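PDB 5TU0: Lmo2125 protein from Listeria monocytogenes serovar 1/2a, which binds maltose, consistent with a role as the solute-binding lipoprotein that hands the sugar to a membrane transporter. Local coordinates for residues A[61-72]-A[273-284]; A[76-86]-A[102-110]. The protein carries 2 engineered substitutions. One frame throughout, in Å; residues are numbered along the deposited sequence. Where two conformers were deposited one is given.

Contact 1: A[61-72]-A[273-284]; sequences APDVMMSAFDRI and GKGWVVSNYSKN. With TTN (tartronate), chain C.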
loop_
_atom_site.group_PDB
_atom_site.type_symbol
_atom_site.label_atom_id
_atom_site.label_comp_id
_atom_site.label_asym_id
_atom_site.label_seq_id
_atom_site.Cartn_x
_atom_site.Cartn_y
_atom_site.Cartn_z
ATOM N N ALA A 61 24.405 -6.639 11.450
ATOM C CA ALA A 61 23.076 -6.626 10.843
ATOM C C ALA A 61 22.629 -8.041 10.496
ATOM O O ALA A 61 23.473 -8.893 10.195
ATOM C CB ALA A 61 23.095 -5.796 9.570
ATOM N N PRO A 62 21.306 -8.287 10.494
ATOM C CA PRO A 62 20.807 -9.602 10.076
ATOM C C PRO A 62 21.126 -9.845 8.597
ATOM O O PRO A 62 21.405 -8.894 7.853
ATOM C CB PRO A 62 19.284 -9.472 10.278
ATOM C CG PRO A 62 19.026 -8.021 10.105
ATOM C CD PRO A 62 20.192 -7.352 10.750
ATOM N N ASP A 63 21.098 -11.107 8.174
ATOM C CA ASP A 63 21.345 -11.448 6.778
ATOM C C ASP A 63 20.161 -11.165 5.891
ATOM O O ASP A 63 20.330 -10.697 4.752
ATOM C CB ASP A 63 21.678 -12.924 6.651
ATOM C CG ASP A 63 22.949 -13.282 7.358
ATOM O OD1 ASP A 63 23.997 -12.724 6.983
ATOM O OD2 ASP A 63 22.894 -14.140 8.265
ATOM N N VAL A 64 18.955 -11.473 6.378
ATOM C CA VAL A 64 17.734 -11.228 5.614
ATOM C C VAL A 64 16.674 -10.599 6.509
ATOM O O VAL A 64 16.652 -10.809 7.723
ATOM C CB VAL A 64 17.158 -12.508 4.971
ATOM C CG1 VAL A 64 18.108 -13.064 3.913
ATOM C CG2 VAL A 64 16.861 -13.545 6.032
ATOM N N MET A 65 15.813 -9.802 5.889
ATOM C CA MET A 65 14.742 -9.111 6.587
ATOM C C MET A 65 13.668 -8.745 5.565
ATOM O O MET A 65 13.776 -9.099 4.403
ATOM C CB MET A 65 15.323 -7.883 7.295
ATOM C CG MET A 65 15.834 -6.798 6.352
ATOM S SD MET A 65 17.422 -6.074 6.840
ATOM C CE MET A 65 18.457 -7.383 6.196
ATOM N N MET A 66 12.636 -8.043 5.994
ATOM C CA MET A 66 11.594 -7.624 5.086
ATOM C C MET A 66 11.605 -6.108 4.961
ATOM O O MET A 66 12.190 -5.397 5.789
ATOM C CB MET A 66 10.232 -8.111 5.585
ATOM C CG MET A 66 10.122 -9.631 5.684
ATOM S SD MET A 66 8.584 -10.169 6.478
ATOM C CE MET A 66 7.383 -9.445 5.398
ATOM N N SER A 67 10.950 -5.618 3.912
ATOM C CA SER A 67 10.802 -4.194 3.694
ATOM C C SER A 67 9.548 -3.919 2.886
ATOM O O SER A 67 9.178 -4.715 2.016
ATOM C CB SER A 67 12.008 -3.629 2.942
ATOM O OG SER A 67 11.819 -2.251 2.613
ATOM N N ALA A 68 8.883 -2.808 3.201
ATOM C CA ALA A 68 7.784 -2.340 2.376
ATOM C C ALA A 68 8.360 -2.118 0.981
ATOM O O ALA A 68 9.531 -1.723 0.845
ATOM C CB ALA A 68 7.228 -1.038 2.907
ATOM N N PHE A 69 7.546 -2.343 -0.051
ATOM C CA PHE A 69 7.989 -2.147 -1.438
ATOM C C PHE A 69 8.513 -0.733 -1.692
ATOM O O PHE A 69 9.506 -0.557 -2.399
ATOM C CB PHE A 69 6.854 -2.389 -2.454
ATOM C CG PHE A 69 6.417 -3.827 -2.602
ATOM C CD1 PHE A 69 7.328 -4.880 -2.549
ATOM C CD2 PHE A 69 5.099 -4.115 -2.914
ATOM C CE1 PHE A 69 6.911 -6.190 -2.722
ATOM C CE2 PHE A 69 4.683 -5.419 -3.099
ATOM C CZ PHE A 69 5.601 -6.457 -3.009
ATOM N N ASP A 70 7.878 0.261 -1.082
ATOM C CA ASP A 70 8.263 1.660 -1.341
ATOM C C ASP A 70 9.687 2.090 -0.941
ATOM O O ASP A 70 10.170 3.130 -1.420
ATOM C CB ASP A 70 7.211 2.646 -0.782
ATOM C CG ASP A 70 7.031 2.559 0.739
ATOM O OD1 ASP A 70 7.915 2.064 1.471
ATOM O OD2 ASP A 70 5.966 3.026 1.205
ATOM N N ARG A 71 10.333 1.301 -0.084
ATOM C CA ARG A 71 11.705 1.537 0.396
ATOM C C ARG A 71 12.791 0.656 -0.244
ATOM O O ARG A 71 13.969 0.932 -0.078
ATOM C CB ARG A 71 11.748 1.281 1.909
ATOM C CG ARG A 71 11.084 2.354 2.740
ATOM C CD ARG A 71 12.107 3.430 3.069
ATOM N NE ARG A 71 12.999 2.983 4.153
ATOM C CZ ARG A 71 14.174 3.530 4.465
ATOM N NH1 ARG A 71 14.873 3.052 5.496
ATOM N NH2 ARG A 71 14.664 4.549 3.757
ATOM N N ILE A 72 12.410 -0.402 -0.948
ATOM C CA ILE A 72 13.404 -1.353 -1.483
ATOM C C ILE A 72 14.357 -0.727 -2.485
ATOM O O ILE A 72 15.570 -0.898 -2.381
ATOM C CB ILE A 72 12.730 -2.617 -2.048
ATOM C CG1 ILE A 72 12.088 -3.389 -0.895
ATOM C CG2 ILE A 72 13.748 -3.496 -2.776
ATOM C CD1 ILE A 72 11.288 -4.622 -1.286
ATOM N N GLY A 273 2.733 -3.422 -0.390
ATOM C CA GLY A 273 3.128 -4.763 0.033
ATOM C C GLY A 273 4.535 -4.797 0.574
ATOM O O GLY A 273 5.128 -3.756 0.845
ATOM N N LYS A 274 5.062 -6.012 0.706
ATOM C CA LYS A 274 6.365 -6.236 1.290
ATOM C C LYS A 274 7.139 -7.321 0.537
ATOM O O LYS A 274 6.558 -8.253 -0.052
ATOM C CB LYS A 274 6.211 -6.679 2.751
ATOM C CG LYS A 274 5.470 -5.714 3.672
ATOM C CD LYS A 274 5.523 -6.239 5.108
ATOM C CE LYS A 274 4.679 -5.448 6.108
ATOM N NZ LYS A 274 3.258 -5.838 5.990
ATOM N N GLY A 275 8.455 -7.190 0.580
ATOM C CA GLY A 275 9.357 -8.152 -0.021
ATOM C C GLY A 275 10.424 -8.561 0.989
ATOM O O GLY A 275 10.640 -7.891 2.014
ATOM N N TRP A 276 11.074 -9.681 0.708
ATOM C CA TRP A 276 12.196 -10.130 1.486
ATOM C C TRP A 276 13.448 -9.530 0.832
ATOM O O TRP A 276 13.560 -9.495 -0.402
ATOM C CB TRP A 276 12.273 -11.659 1.497
ATOM C CG TRP A 276 11.317 -12.294 2.420
ATOM C CD1 TRP A 276 10.066 -12.741 2.142
ATOM C CD2 TRP A 276 11.549 -12.575 3.805
ATOM N NE1 TRP A 276 9.502 -13.306 3.275
ATOM C CE2 TRP A 276 10.389 -13.193 4.311
ATOM C CE3 TRP A 276 12.625 -12.352 4.662
ATOM C CZ2 TRP A 276 10.284 -13.612 5.640
ATOM C CZ3 TRP A 276 12.523 -12.762 5.989
ATOM C CH2 TRP A 276 11.356 -13.382 6.459
ATOM N N VAL A 277 14.370 -9.042 1.656
ATOM C CA VAL A 277 15.593 -8.423 1.171
ATOM C C VAL A 277 16.802 -9.017 1.861
ATOM O O VAL A 277 16.669 -9.604 2.939
ATOM C CB VAL A 277 15.561 -6.896 1.361
ATOM C CG1 VAL A 277 14.337 -6.315 0.654
ATOM C CG2 VAL A 277 15.549 -6.490 2.837
ATOM N N VAL A 278 17.970 -8.876 1.225
ATOM C CA VAL A 278 19.247 -9.409 1.737
ATOM C C VAL A 278 20.197 -8.264 2.025
ATOM O O VAL A 278 20.399 -7.388 1.185
ATOM C CB VAL A 278 19.912 -10.344 0.711
ATOM C CG1 VAL A 278 21.270 -10.837 1.211
ATOM C CG2 VAL A 278 18.993 -11.504 0.384
ATOM N N SER A 279 20.775 -8.261 3.220
ATOM C CA SER A 279 21.764 -7.261 3.590
ATOM C C SER A 279 22.961 -7.316 2.635
ATOM O O SER A 279 23.487 -8.394 2.363
ATOM C CB SER A 279 22.249 -7.525 5.014
ATOM O OG SER A 279 23.354 -6.712 5.347
ATOM N N ASN A 280 23.388 -6.159 2.121
ATOM C CA ASN A 280 24.551 -6.121 1.222
ATOM C C ASN A 280 25.841 -6.379 2.009
ATOM O O ASN A 280 26.881 -6.626 1.408
ATOM C CB ASN A 280 24.645 -4.775 0.502
ATOM C CG ASN A 280 25.445 -4.842 -0.797
ATOM O OD1 ASN A 280 25.626 -5.910 -1.396
ATOM N ND2 ASN A 280 25.878 -3.683 -1.267
ATOM N N TYR A 281 25.756 -6.342 3.343
ATOM C CA TYR A 281 26.896 -6.580 4.232
ATOM C C TYR A 281 26.969 -8.032 4.678
ATOM O O TYR A 281 27.901 -8.420 5.380
ATOM C CB TYR A 281 26.777 -5.681 5.475
ATOM C CG TYR A 281 26.493 -4.213 5.150
ATOM C CD1 TYR A 281 27.524 -3.317 4.922
ATOM C CD2 TYR A 281 25.182 -3.737 5.091
ATOM C CE1 TYR A 281 27.274 -1.987 4.625
ATOM C CE2 TYR A 281 24.913 -2.404 4.799
ATOM C CZ TYR A 281 25.965 -1.537 4.556
ATOM O OH TYR A 281 25.703 -0.235 4.269
ATOM N N SER A 282 25.994 -8.841 4.269
ATOM C CA SER A 282 25.945 -10.229 4.676
ATOM C C SER A 282 27.131 -11.027 4.160
ATOM O O SER A 282 27.625 -10.811 3.047
ATOM C CB SER A 282 24.651 -10.888 4.213
ATOM O OG SER A 282 24.630 -12.265 4.566
ATOM N N LYS A 283 27.573 -11.952 4.995
ATOM C CA LYS A 283 28.665 -12.829 4.656
ATOM C C LYS A 283 28.055 -14.177 4.250
ATOM O O LYS A 283 28.788 -15.130 3.975
ATOM C CB LYS A 283 29.574 -12.998 5.893
ATOM C CG LYS A 283 31.047 -12.804 5.616
ATOM C CD LYS A 283 31.325 -11.343 5.316
ATOM C CE LYS A 283 32.813 -11.064 5.218
ATOM N NZ LYS A 283 33.066 -9.617 4.948
ATOM N N ASN A 284 26.718 -14.243 4.205
ATOM C CA ASN A 284 25.992 -15.470 3.886
ATOM C C ASN A 284 25.014 -15.268 2.725
ATOM O O ASN A 284 23.893 -15.776 2.760
ATOM C CB ASN A 284 25.205 -15.900 5.122
ATOM C CG ASN A 284 26.086 -16.113 6.343
ATOM O OD1 ASN A 284 26.890 -17.036 6.383
ATOM N ND2 ASN A 284 25.897 -15.289 7.358
HETATM C C1 TTN C . 28.514 -16.033 0.526
HETATM C C2 TTN C . 29.721 -15.163 0.778
HETATM C C3 TTN C . 29.358 -13.709 0.908
HETATM O O1 TTN C . 27.866 -15.849 -0.526
HETATM O O2 TTN C . 28.188 -16.905 1.366
HETATM O O3 TTN C . 30.404 -15.565 1.976
HETATM O O4 TTN C . 28.191 -13.399 1.231
HETATM O O5 TTN C . 30.248 -12.855 0.698
HETATM O O HOH W 1 24.291 -8.263 7.189
HETATM O O HOH W 2 26.704 -12.081 7.804
#
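V277, M66 and D63 bury the most surface where strands 64-68 and 273-278 pair antiparallel. V277 is hydrogen-bonded through its backbone to M65 in both directions; V277 N to M65 O is 2.8 Å. Its CG2 lies against CG of M65 at 3.5 Å, and its CG1 meets the end of I72. M66 packs on the other face of the sheet. Its CG sits over the centre of the six-membered ring of W276, 3.6 Å from the centroid, as a CH-pi contact. Extended at chi2 (173°), the M66 chain carries SD over the same ring face, a Met-aromatic contact; a bend at chi3 (59°) turns CE to CD of K274. Beyond the strand pair, the carboxylate of D63 takes up the loop after strand 272-278. OD1 takes the hydroxyl of S282 (OG, 2.5 Å) and the amide ND2 of N284 (3.2 Å) from one face of its plane, plus a water shared with K283 N. S282 and K283 belong to the tartronate site. F69, at the other end, lays its ring over the G273–K274 peptide. Strand 10-15 receives V64 and, through T12 N, the second oxygen of D63. Helix 285-295 covers the W276 and V278 face, and strand 105-121 continues the sheet beyond 272-278.

Contact 2: A[76-86]-A[102-110]; sequences GQQGHLAEVKL and IDDKIYGAP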
loop_
_atom_site.group_PDB
_atom_site.type_symbol
_atom_site.label_atom_id
_atom_site.label_comp_id
_atom_site.label_asym_id
_atom_site.label_seq_id
_atom_site.Cartn_x
_atom_site.Cartn_y
_atom_site.Cartn_z
ATOM N N GLY A 76 18.371 -0.177 -1.967
ATOM C CA GLY A 76 19.260 -0.802 -2.950
ATOM C C GLY A 76 20.215 0.212 -3.553
ATOM O O GLY A 76 21.411 -0.050 -3.665
ATOM N N GLN A 77 19.687 1.368 -3.955
ATOM C CA GLN A 77 20.522 2.436 -4.524
ATOM C C GLN A 77 21.591 2.929 -3.562
ATOM O O GLN A 77 22.724 3.214 -3.966
ATOM C CB GLN A 77 19.671 3.641 -4.937
ATOM C CG GLN A 77 18.865 3.442 -6.188
ATOM C CD GLN A 77 18.126 4.716 -6.595
ATOM O OE1 GLN A 77 17.529 5.418 -5.754
ATOM N NE2 GLN A 77 18.139 5.005 -7.882
ATOM N N GLN A 78 21.224 3.024 -2.288
ATOM C CA GLN A 78 22.134 3.484 -1.241
ATOM C C GLN A 78 23.211 2.465 -0.875
ATOM O O GLN A 78 24.068 2.764 -0.069
ATOM C CB GLN A 78 21.355 3.861 0.014
ATOM C CG GLN A 78 20.490 5.107 -0.139
ATOM C CD GLN A 78 19.609 5.332 1.073
ATOM O OE1 GLN A 78 19.613 4.535 2.015
ATOM N NE2 GLN A 78 18.844 6.411 1.056
ATOM N N GLY A 79 23.146 1.262 -1.441
ATOM C CA GLY A 79 24.155 0.238 -1.191
ATOM C C GLY A 79 23.935 -0.654 0.017
ATOM O O GLY A 79 24.829 -1.431 0.375
ATOM N N HIS A 80 22.749 -0.597 0.628
ATOM C CA HIS A 80 22.476 -1.401 1.836
ATOM C C HIS A 80 21.894 -2.802 1.572
ATOM O O HIS A 80 21.949 -3.672 2.445
ATOM C CB HIS A 80 21.552 -0.620 2.776
ATOM C CG HIS A 80 22.052 0.753 3.110
ATOM N ND1 HIS A 80 23.290 0.981 3.670
ATOM C CD2 HIS A 80 21.465 1.967 2.991
ATOM C CE1 HIS A 80 23.453 2.275 3.866
ATOM N NE2 HIS A 80 22.356 2.895 3.466
ATOM N N LEU A 81 21.310 -3.015 0.390
ATOM C CA LEU A 81 20.741 -4.320 0.024
ATOM C C LEU A 81 21.505 -4.954 -1.130
ATOM O O LEU A 81 21.941 -4.271 -2.039
ATOM C CB LEU A 81 19.278 -4.173 -0.402
ATOM C CG LEU A 81 18.353 -3.534 0.634
ATOM C CD1 LEU A 81 16.955 -3.424 0.075
ATOM C CD2 LEU A 81 18.363 -4.327 1.926
ATOM N N ALA A 82 21.628 -6.270 -1.100
ATOM C CA ALA A 82 22.278 -7.008 -2.173
ATOM C C ALA A 82 21.332 -7.180 -3.362
ATOM O O ALA A 82 20.132 -7.301 -3.171
ATOM C CB ALA A 82 22.667 -8.393 -1.663
ATOM N N GLU A 83 21.873 -7.233 -4.574
ATOM C CA GLU A 83 21.067 -7.597 -5.743
ATOM C C GLU A 83 20.765 -9.080 -5.594
ATOM O O GLU A 83 21.646 -9.848 -5.195
ATOM C CB GLU A 83 21.811 -7.377 -7.059
ATOM C CG GLU A 83 22.111 -5.934 -7.356
ATOM C CD GLU A 83 22.854 -5.765 -8.668
ATOM O OE1 GLU A 83 22.476 -6.414 -9.671
ATOM O OE2 GLU A 83 23.814 -4.976 -8.685
ATOM N N VAL A 84 19.524 -9.471 -5.880
ATOM C CA VAL A 84 19.081 -10.865 -5.723
ATOM C C VAL A 84 18.346 -11.332 -6.957
ATOM O O VAL A 84 17.938 -10.513 -7.810
ATOM C CB VAL A 84 18.154 -11.038 -4.498
ATOM C CG1 VAL A 84 18.933 -10.797 -3.211
ATOM C CG2 VAL A 84 16.944 -10.095 -4.582
ATOM N N LYS A 85 18.175 -12.643 -7.048
ATOM C CA LYS A 85 17.455 -13.247 -8.168
ATOM C C LYS A 85 16.081 -13.667 -7.689
ATOM O O LYS A 85 15.881 -13.923 -6.491
ATOM C CB LYS A 85 18.197 -14.459 -8.715
ATOM C CG LYS A 85 19.623 -14.184 -9.168
ATOM C CD LYS A 85 20.249 -15.446 -9.743
ATOM C CE LYS A 85 21.716 -15.245 -10.108
ATOM N NZ LYS A 85 21.895 -14.164 -11.118
ATOM N N LEU A 86 15.137 -13.736 -8.629
ATOM C CA LEU A 86 13.780 -14.187 -8.339
ATOM C C LEU A 86 13.628 -15.642 -8.772
ATOM O O LEU A 86 13.262 -15.931 -9.913
ATOM C CB LEU A 86 12.756 -13.313 -9.045
ATOM C CG LEU A 86 12.810 -11.831 -8.702
ATOM C CD1 LEU A 86 11.733 -11.095 -9.484
ATOM C CD2 LEU A 86 12.649 -11.611 -7.209
ATOM N N ILE A 102 14.770 -1.353 -9.393
ATOM C CA ILE A 102 15.110 0.054 -9.646
ATOM C C ILE A 102 16.359 0.052 -10.523
ATOM O O ILE A 102 17.249 -0.768 -10.303
ATOM C CB ILE A 102 15.307 0.887 -8.354
ATOM C CG1 ILE A 102 15.311 2.389 -8.688
ATOM C CG2 ILE A 102 16.577 0.490 -7.617
ATOM C CD1 ILE A 102 15.253 3.302 -7.490
ATOM N N ASP A 103 16.404 0.924 -11.538
ATOM C CA ASP A 103 17.562 0.983 -12.471
ATOM C C ASP A 103 17.860 -0.411 -13.071
ATOM O O ASP A 103 19.026 -0.775 -13.233
ATOM C CB ASP A 103 18.842 1.472 -11.754
ATOM C CG ASP A 103 18.678 2.814 -11.045
ATOM O OD1 ASP A 103 18.259 3.792 -11.704
ATOM O OD2 ASP A 103 19.022 2.888 -9.830
ATOM N N ASP A 104 16.824 -1.179 -13.395
ATOM C CA ASP A 104 17.008 -2.527 -13.952
ATOM C C ASP A 104 17.824 -3.459 -13.040
ATOM O O ASP A 104 18.533 -4.343 -13.533
ATOM C CB ASP A 104 17.647 -2.464 -15.348
ATOM C CG ASP A 104 16.854 -1.597 -16.313
ATOM O OD1 ASP A 104 15.628 -1.473 -16.128
ATOM O OD2 ASP A 104 17.447 -1.037 -17.255
ATOM N N LYS A 105 17.751 -3.237 -11.723
ATOM C CA LYS A 105 18.404 -4.122 -10.731
ATOM C C LYS A 105 17.368 -4.583 -9.702
ATOM O O LYS A 105 16.536 -3.790 -9.272
ATOM C CB LYS A 105 19.564 -3.400 -10.046
ATOM C CG LYS A 105 20.702 -3.030 -10.983
ATOM C CD LYS A 105 21.860 -2.414 -10.225
ATOM C CE LYS A 105 22.977 -1.955 -11.148
ATOM N NZ LYS A 105 22.556 -0.793 -11.995
ATOM N N ILE A 106 17.424 -5.863 -9.321
ATOM C CA ILE A 106 16.451 -6.462 -8.407
ATOM C C ILE A 106 17.016 -6.491 -6.991
ATOM O O ILE A 106 18.099 -7.058 -6.764
ATOM C CB ILE A 106 16.102 -7.882 -8.881
ATOM C CG1 ILE A 106 15.409 -7.820 -10.256
ATOM C CG2 ILE A 106 15.214 -8.604 -7.863
ATOM C CD1 ILE A 106 15.369 -9.153 -10.988
ATOM N N TYR A 107 16.294 -5.877 -6.054
ATOM C CA TYR A 107 16.733 -5.793 -4.649
ATOM C C TYR A 107 15.853 -6.500 -3.586
ATOM O O TYR A 107 16.039 -6.307 -2.383
ATOM C CB TYR A 107 16.962 -4.340 -4.268
ATOM C CG TYR A 107 18.101 -3.686 -5.001
ATOM C CD1 TYR A 107 19.426 -4.039 -4.724
ATOM C CD2 TYR A 107 17.875 -2.669 -5.936
ATOM C CE1 TYR A 107 20.485 -3.430 -5.376
ATOM C CE2 TYR A 107 18.930 -2.064 -6.589
ATOM C CZ TYR A 107 20.232 -2.441 -6.300
ATOM O OH TYR A 107 21.290 -1.849 -6.934
ATOM N N GLY A 108 14.938 -7.344 -4.031
ATOM C CA GLY A 108 14.112 -8.103 -3.128
ATOM C C GLY A 108 13.255 -9.093 -3.846
ATOM O O GLY A 108 13.208 -9.100 -5.079
ATOM N N ALA A 109 12.579 -9.933 -3.065
ATOM C CA ALA A 109 11.675 -10.944 -3.584
ATOM C C ALA A 109 10.286 -10.641 -3.030
ATOM O O ALA A 109 10.092 -10.668 -1.816
ATOM C CB ALA A 109 12.138 -12.328 -3.152
ATOM N N PRO A 110 9.302 -10.357 -3.907
ATOM C CA PRO A 110 7.951 -10.037 -3.423
ATOM C C PRO A 110 7.332 -11.140 -2.588
ATOM O O PRO A 110 7.431 -12.322 -2.963
ATOM C CB PRO A 110 7.142 -9.851 -4.707
ATOM C CG PRO A 110 8.130 -9.569 -5.750
ATOM C CD PRO A 110 9.415 -10.206 -5.364
HETATM O O HOH W 3 18.064 -7.554 -1.265
HETATM O O HOH W 4 19.496 -7.375 -10.557
HETATM O O HOH W 5 23.622 -3.053 -7.026
#
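Helix 69-77 ends in a Schellman motif at G79, and the chain then runs back past the start of strand 105-121, where the ring of Y107 packs against the helix end and the returning chain. The ring of Y107 lies flat on the last helical turn. CA of G76 stands over the ring centre, 3.5 Å from the centroid and 4° off the normal, a CH-pi contact. The carbonyl O of A82 lies at the ring edge, near its plane, and CG of E83 comes within 3.6 Å of CE1 of Y107. A water joins OE2 of E83 to the hydroxyl of Y107, and another joins OE1 of E83 to I106 N. The aliphatic part of K105 lies beside the E83 carboxylate, but the charged ends stay apart, with OE2 of E83 5.5 Å from NZ of K105.

A single direct backbone bond ties the segments, V84 N to I106 O at 2.9 Å. Next to it, CG2 of V84 touches CG2 of I106 and G108 N. CD2 of L86 fits among I106, A109 and P110, and it is 3.3 Å from G108 O. Both polar atoms of the G108 backbone are buried here without a partner.

At the helix end, Q77 crosses I102 and D103 at about a right angle. Its CG stands beside the backbone N (chi1 -74°) and the chain runs extended from there (chi2 -176°), carrying the amide to D103. Its NE2 gives a hydrogen bond of 3.0 Å to OD2 of D103, on the syn side of the carboxylate. Its CD rests on CD1 of I102. I102 and D103 belong to a type I' beta turn, I102 to K105, the two-residue turn of a tight beta hairpin.

The centres of contacts 1 and 2 are 9 Å apart, on the same side of the chain's centre. Along the sequence, 61-72 comes first, then both segments of contact 2, and 273-284 last. Contact 1 therefore joins distant parts of the chain, while contact 2 is local. Helix 69-77 serves both, and strands 272-278 and 105-121 are neighbours in one sheet. The two contacts also touch directly: Y281 OH meets H80 ND1, V278 O meets A82 N, and V277 packs on Y107 O. Together they join helix 69-77 and the loop after it to that mixed sheet. D70, within segment 61-72, lines the glycan pocket, whereas tartronate sits at the S282–N284 end.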